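Local coordinates for protein cytochrome C (Marichromatium purpuratum 984, PDB 5LO9) that probably oxidises thiosulfate to tetrathionate, or runs the reverse reaction, passing electrons through its c-type hemes, at residues His437-Asn449 against Leu458-Asn471. Numbering follows the deposited sequence.
With HEC (heme c), chain F.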
# COMPACT_ATOMS: atom_id res chain seq x y z
N HIS A 437 19.53 -17.41 2.72
CA HIS A 437 20.52 -18.41 2.31
C HIS A 437 21.81 -17.76 1.81
O HIS A 437 22.80 -18.46 1.63
CB HIS A 437 19.93 -19.36 1.24
CG HIS A 437 20.23 -18.96 -0.18
ND1 HIS A 437 19.42 -18.11 -0.90
CD2 HIS A 437 21.27 -19.28 -1.00
CE1 HIS A 437 19.94 -17.92 -2.10
NE2 HIS A 437 21.06 -18.62 -2.19
N ARG A 438 21.83 -16.45 1.57
CA ARG A 438 23.06 -15.79 1.15
C ARG A 438 23.95 -15.52 2.34
O ARG A 438 23.47 -15.23 3.45
CB ARG A 438 22.80 -14.45 0.45
CG ARG A 438 22.30 -14.55 -0.97
CD ARG A 438 22.02 -13.22 -1.55
NE ARG A 438 23.18 -12.32 -1.65
CZ ARG A 438 23.81 -12.00 -2.78
NH1 ARG A 438 23.42 -12.51 -3.95
NH2 ARG A 438 24.85 -11.16 -2.76
N VAL A 439 25.26 -15.56 2.10
CA VAL A 439 26.22 -15.43 3.18
C VAL A 439 26.27 -14.00 3.67
O VAL A 439 26.26 -13.75 4.88
CB VAL A 439 27.61 -15.93 2.72
CG1 VAL A 439 28.62 -15.69 3.79
CG2 VAL A 439 27.57 -17.41 2.45
N ASP A 440 26.27 -13.03 2.75
CA ASP A 440 26.32 -11.61 3.14
C ASP A 440 25.06 -11.20 3.87
O ASP A 440 25.13 -10.49 4.88
CB ASP A 440 26.54 -10.68 1.93
CG ASP A 440 25.50 -10.87 0.80
OD1 ASP A 440 25.52 -10.03 -0.14
OD2 ASP A 440 24.74 -11.86 0.78
N THR A 441 23.90 -11.65 3.41
CA THR A 441 22.67 -11.27 4.07
C THR A 441 22.58 -11.88 5.47
O THR A 441 22.26 -11.17 6.43
CB THR A 441 21.49 -11.67 3.22
OG1 THR A 441 21.57 -10.98 1.99
CG2 THR A 441 20.23 -11.31 3.90
N ALA A 442 22.84 -13.18 5.60
CA ALA A 442 22.76 -13.80 6.91
C ALA A 442 23.86 -13.29 7.82
O ALA A 442 23.67 -13.18 9.04
CB ALA A 442 22.83 -15.31 6.78
N ALA A 443 25.02 -12.98 7.27
CA ALA A 443 26.07 -12.44 8.13
C ALA A 443 25.64 -11.11 8.71
O ALA A 443 25.88 -10.83 9.90
CB ALA A 443 27.37 -12.28 7.36
N ALA A 444 24.99 -10.29 7.91
CA ALA A 444 24.56 -9.02 8.45
C ALA A 444 23.47 -9.20 9.49
O ALA A 444 23.46 -8.51 10.52
CB ALA A 444 24.10 -8.13 7.32
N PHE A 445 22.56 -10.13 9.27
CA PHE A 445 21.56 -10.38 10.29
C PHE A 445 22.21 -10.80 11.59
O PHE A 445 21.91 -10.26 12.66
CB PHE A 445 20.59 -11.45 9.84
CG PHE A 445 19.62 -11.86 10.91
CD1 PHE A 445 18.59 -11.03 11.27
CD2 PHE A 445 19.74 -13.08 11.55
CE1 PHE A 445 17.68 -11.41 12.24
CE2 PHE A 445 18.85 -13.45 12.52
CZ PHE A 445 17.81 -12.61 12.86
N ILE A 446 23.13 -11.77 11.50
CA ILE A 446 23.73 -12.38 12.68
C ILE A 446 24.54 -11.35 13.48
O ILE A 446 24.38 -11.22 14.72
CB ILE A 446 24.60 -13.58 12.26
CG1 ILE A 446 23.70 -14.78 11.92
CG2 ILE A 446 25.66 -13.92 13.35
CD1 ILE A 446 24.38 -15.84 11.08
N ALA A 447 25.46 -10.65 12.81
CA ALA A 447 26.33 -9.70 13.50
C ALA A 447 25.52 -8.75 14.35
O ALA A 447 25.91 -8.43 15.48
CB ALA A 447 27.14 -8.89 12.51
N ALA A 448 24.37 -8.32 13.83
CA ALA A 448 23.53 -7.34 14.52
C ALA A 448 22.51 -7.94 15.48
O ALA A 448 22.06 -7.24 16.39
CB ALA A 448 22.76 -6.48 13.51
N ASN A 449 22.13 -9.22 15.33
CA ASN A 449 20.95 -9.71 16.03
C ASN A 449 21.13 -11.03 16.74
O ASN A 449 20.24 -11.40 17.52
CB ASN A 449 19.78 -9.82 15.06
CG ASN A 449 19.36 -8.48 14.56
OD1 ASN A 449 18.84 -7.66 15.31
ND2 ASN A 449 19.65 -8.21 13.31
N LEU A 458 29.15 -10.92 18.09
CA LEU A 458 30.21 -11.35 17.20
C LEU A 458 30.80 -10.20 16.41
O LEU A 458 30.14 -9.20 16.13
CB LEU A 458 29.70 -12.39 16.23
CG LEU A 458 28.93 -13.56 16.86
CD1 LEU A 458 28.56 -14.59 15.81
CD2 LEU A 458 29.77 -14.25 17.87
N THR A 459 32.07 -10.36 16.05
CA THR A 459 32.74 -9.49 15.11
C THR A 459 32.21 -9.74 13.71
O THR A 459 31.63 -10.80 13.42
CB THR A 459 34.25 -9.72 15.13
OG1 THR A 459 34.53 -11.07 14.73
CG2 THR A 459 34.80 -9.51 16.53
N PRO A 460 32.40 -8.78 12.81
CA PRO A 460 32.00 -9.02 11.42
C PRO A 460 32.53 -10.32 10.88
O PRO A 460 31.74 -11.16 10.40
CB PRO A 460 32.60 -7.82 10.70
CG PRO A 460 32.60 -6.76 11.74
CD PRO A 460 32.92 -7.44 13.02
N GLN A 461 33.83 -10.56 11.05
CA GLN A 461 34.43 -11.77 10.51
C GLN A 461 33.81 -13.01 11.14
O GLN A 461 33.53 -14.00 10.44
CB GLN A 461 35.95 -11.75 10.72
CG GLN A 461 36.69 -12.90 10.04
CD GLN A 461 36.73 -12.78 8.52
OE1 GLN A 461 37.29 -11.81 7.98
NE2 GLN A 461 36.12 -13.75 7.81
N GLU A 462 33.56 -12.99 12.45
CA GLU A 462 32.90 -14.14 13.05
C GLU A 462 31.52 -14.33 12.42
O GLU A 462 31.13 -15.44 12.06
CB GLU A 462 32.81 -13.98 14.58
CG GLU A 462 34.14 -14.10 15.34
CD GLU A 462 34.13 -13.56 16.78
OE1 GLU A 462 33.13 -13.03 17.27
OE2 GLU A 462 35.19 -13.57 17.42
N ALA A 463 30.79 -13.23 12.22
CA ALA A 463 29.48 -13.33 11.60
C ALA A 463 29.59 -13.92 10.21
O ALA A 463 28.80 -14.80 9.84
CB ALA A 463 28.82 -11.96 11.53
N TRP A 464 30.56 -13.46 9.42
CA TRP A 464 30.78 -14.04 8.10
C TRP A 464 31.07 -15.54 8.17
O TRP A 464 30.56 -16.32 7.36
CB TRP A 464 31.94 -13.37 7.40
CG TRP A 464 31.70 -12.03 6.82
CD1 TRP A 464 32.12 -10.84 7.30
CD2 TRP A 464 30.99 -11.75 5.62
NE1 TRP A 464 31.73 -9.82 6.47
CE2 TRP A 464 31.02 -10.36 5.43
CE3 TRP A 464 30.31 -12.55 4.67
CZ2 TRP A 464 30.40 -9.75 4.35
CZ3 TRP A 464 29.71 -11.94 3.62
CH2 TRP A 464 29.76 -10.55 3.45
N ASP A 465 31.93 -15.96 9.09
CA ASP A 465 32.26 -17.38 9.14
C ASP A 465 31.05 -18.21 9.57
O ASP A 465 30.78 -19.27 8.99
CB ASP A 465 33.47 -17.61 10.05
CG ASP A 465 34.76 -16.93 9.51
OD1 ASP A 465 34.84 -16.65 8.29
OD2 ASP A 465 35.70 -16.65 10.30
N VAL A 466 30.28 -17.76 10.57
CA VAL A 466 29.13 -18.56 11.00
C VAL A 466 28.07 -18.60 9.91
O VAL A 466 27.35 -19.60 9.75
CB VAL A 466 28.48 -18.08 12.30
CG1 VAL A 466 27.67 -19.23 12.88
CG2 VAL A 466 29.47 -17.70 13.28
N ALA A 467 27.91 -17.48 9.19
CA ALA A 467 26.92 -17.43 8.13
C ALA A 467 27.27 -18.41 7.02
O ALA A 467 26.39 -19.13 6.52
CB ALA A 467 26.83 -16.01 7.58
N ALA A 468 28.55 -18.47 6.65
CA ALA A 468 28.97 -19.44 5.65
C ALA A 468 28.82 -20.89 6.14
O ALA A 468 28.48 -21.77 5.35
CB ALA A 468 30.39 -19.14 5.21
N TYR A 469 29.05 -21.15 7.44
CA TYR A 469 28.81 -22.51 7.93
C TYR A 469 27.33 -22.89 7.80
O TYR A 469 27.00 -23.94 7.26
CB TYR A 469 29.27 -22.65 9.38
CG TYR A 469 28.83 -23.94 10.08
CD1 TYR A 469 29.38 -25.16 9.76
CD2 TYR A 469 27.90 -23.93 11.07
CE1 TYR A 469 28.99 -26.36 10.40
CE2 TYR A 469 27.50 -25.13 11.72
CZ TYR A 469 28.06 -26.32 11.37
OH TYR A 469 27.68 -27.48 12.00
N ILE A 470 26.44 -22.05 8.31
CA ILE A 470 25.00 -22.32 8.28
C ILE A 470 24.52 -22.55 6.86
O ILE A 470 23.80 -23.52 6.56
CB ILE A 470 24.24 -21.13 8.91
CG1 ILE A 470 24.24 -21.24 10.41
CG2 ILE A 470 22.80 -21.04 8.37
CD1 ILE A 470 23.86 -19.89 11.10
N ASN A 471 24.84 -21.63 5.96
CA ASN A 471 24.26 -21.66 4.64
C ASN A 471 25.02 -22.56 3.68
O ASN A 471 24.85 -22.46 2.46
CB ASN A 471 24.16 -20.23 4.11
CG ASN A 471 22.99 -19.48 4.72
OD1 ASN A 471 21.93 -20.09 5.01
ND2 ASN A 471 23.15 -18.16 4.92
FE HEC F . 19.29 -17.26 16.72
CHA HEC F . 16.42 -16.40 14.92
CHB HEC F . 21.17 -17.40 13.77
CHC HEC F . 22.16 -17.71 18.60
CHD HEC F . 17.33 -17.76 19.61
NA HEC F . 18.87 -16.97 14.70
C1A HEC F . 17.68 -16.65 14.18
C2A HEC F . 17.73 -16.54 12.69
C3A HEC F . 19.11 -16.82 12.36
C4A HEC F . 19.74 -17.08 13.69
CMA HEC F . 19.71 -16.82 10.99
CAA HEC F . 16.66 -16.20 11.70
CBA HEC F . 16.57 -17.35 10.69
CGA HEC F . 15.27 -18.10 10.74
O1A HEC F . 14.40 -17.73 11.54
O2A HEC F . 15.15 -19.08 9.97
NB HEC F . 21.30 -17.50 16.26
C1B HEC F . 21.85 -17.54 15.06
C2B HEC F . 23.32 -17.72 15.11
C3B HEC F . 23.61 -17.80 16.53
C4B HEC F . 22.28 -17.63 17.15
CMB HEC F . 24.26 -17.82 13.96
CAB HEC F . 24.94 -17.97 17.22
CBB HEC F . 25.80 -16.79 16.82
NC HEC F . 19.68 -17.67 18.73
C1C HEC F . 20.87 -17.81 19.28
C2C HEC F . 20.83 -18.15 20.72
C3C HEC F . 19.41 -18.17 21.03
C4C HEC F . 18.79 -17.88 19.71
CMC HEC F . 21.99 -18.41 21.61
CAC HEC F . 18.68 -18.48 22.31
CBC HEC F . 19.08 -17.72 23.53
ND HEC F . 17.26 -17.08 17.18
C1D HEC F . 16.68 -17.30 18.36
C2D HEC F . 15.22 -17.04 18.31
C3D HEC F . 14.97 -16.62 16.94
C4D HEC F . 16.30 -16.69 16.33
CMD HEC F . 14.20 -17.14 19.40
CAD HEC F . 13.65 -16.26 16.36
CBD HEC F . 13.34 -14.85 16.86
CGD HEC F . 11.87 -14.67 17.22
O1D HEC F . 11.05 -15.60 17.16
O2D HEC F . 11.50 -13.56 17.61
O HOH W 1 24.60 -20.21 0.47
O HOH W 2 26.45 -10.84 17.18
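Ala-467 and Ala-443 meet where helices 439-449 and 460-470 cross, and they illustrate how alanines let two helices approach closely, here to 8.1 Å between axes at 127°. The methyl of Ala-467 is a knob in a hole formed by Val-439, Ala-442, Ala-443 and Ile-446. Beside it, Ala-463 CB lies 3.6 Å from Ala-447 CB.

Ile-446 can be followed outward from its CB, set on a bond from CA that points toward helix 460-470. Ile-446 CG2, anti to the backbone N, rests on Leu-458 CD1 and lies 4.1 Å from Ala-463 CB. CG1 takes the other course, beside the backbone N (chi1 -76°), and packs on heme methyl CMB. At the tip, Ile-446 CD1 lies 3.5 Å from heme CMB and meets Ile-470 CD1 tip to tip, 4.1 Å away.

At the other flank, Trp-464 receives Ala-443 CB over one face of its indole, a CH-pi contact 4.3 Å from the six-membered ring centroid. Val-439 CG1 comes to the edge of the same ring, 3.7 Å from Trp-464 CE3, while Asp-440 CB nears CH2. Replacing the indole by an alanine would probably take the ring face from under the Ala-443 methyl and leave Val-439 CG1 and Asp-440 CB without their neighbour. Where the segments' outer ends meet, a water donates to both His-437 O and Asn-471 O.

Within the cytochrome c domain, this pair packs against the heme whose iron is ligated by His-406 and Met-450; Glu-462 and Val-466 touch Leu-397 of helix 391-401, so helix 460-470 packs on both helix 391-401 and helix 439-449.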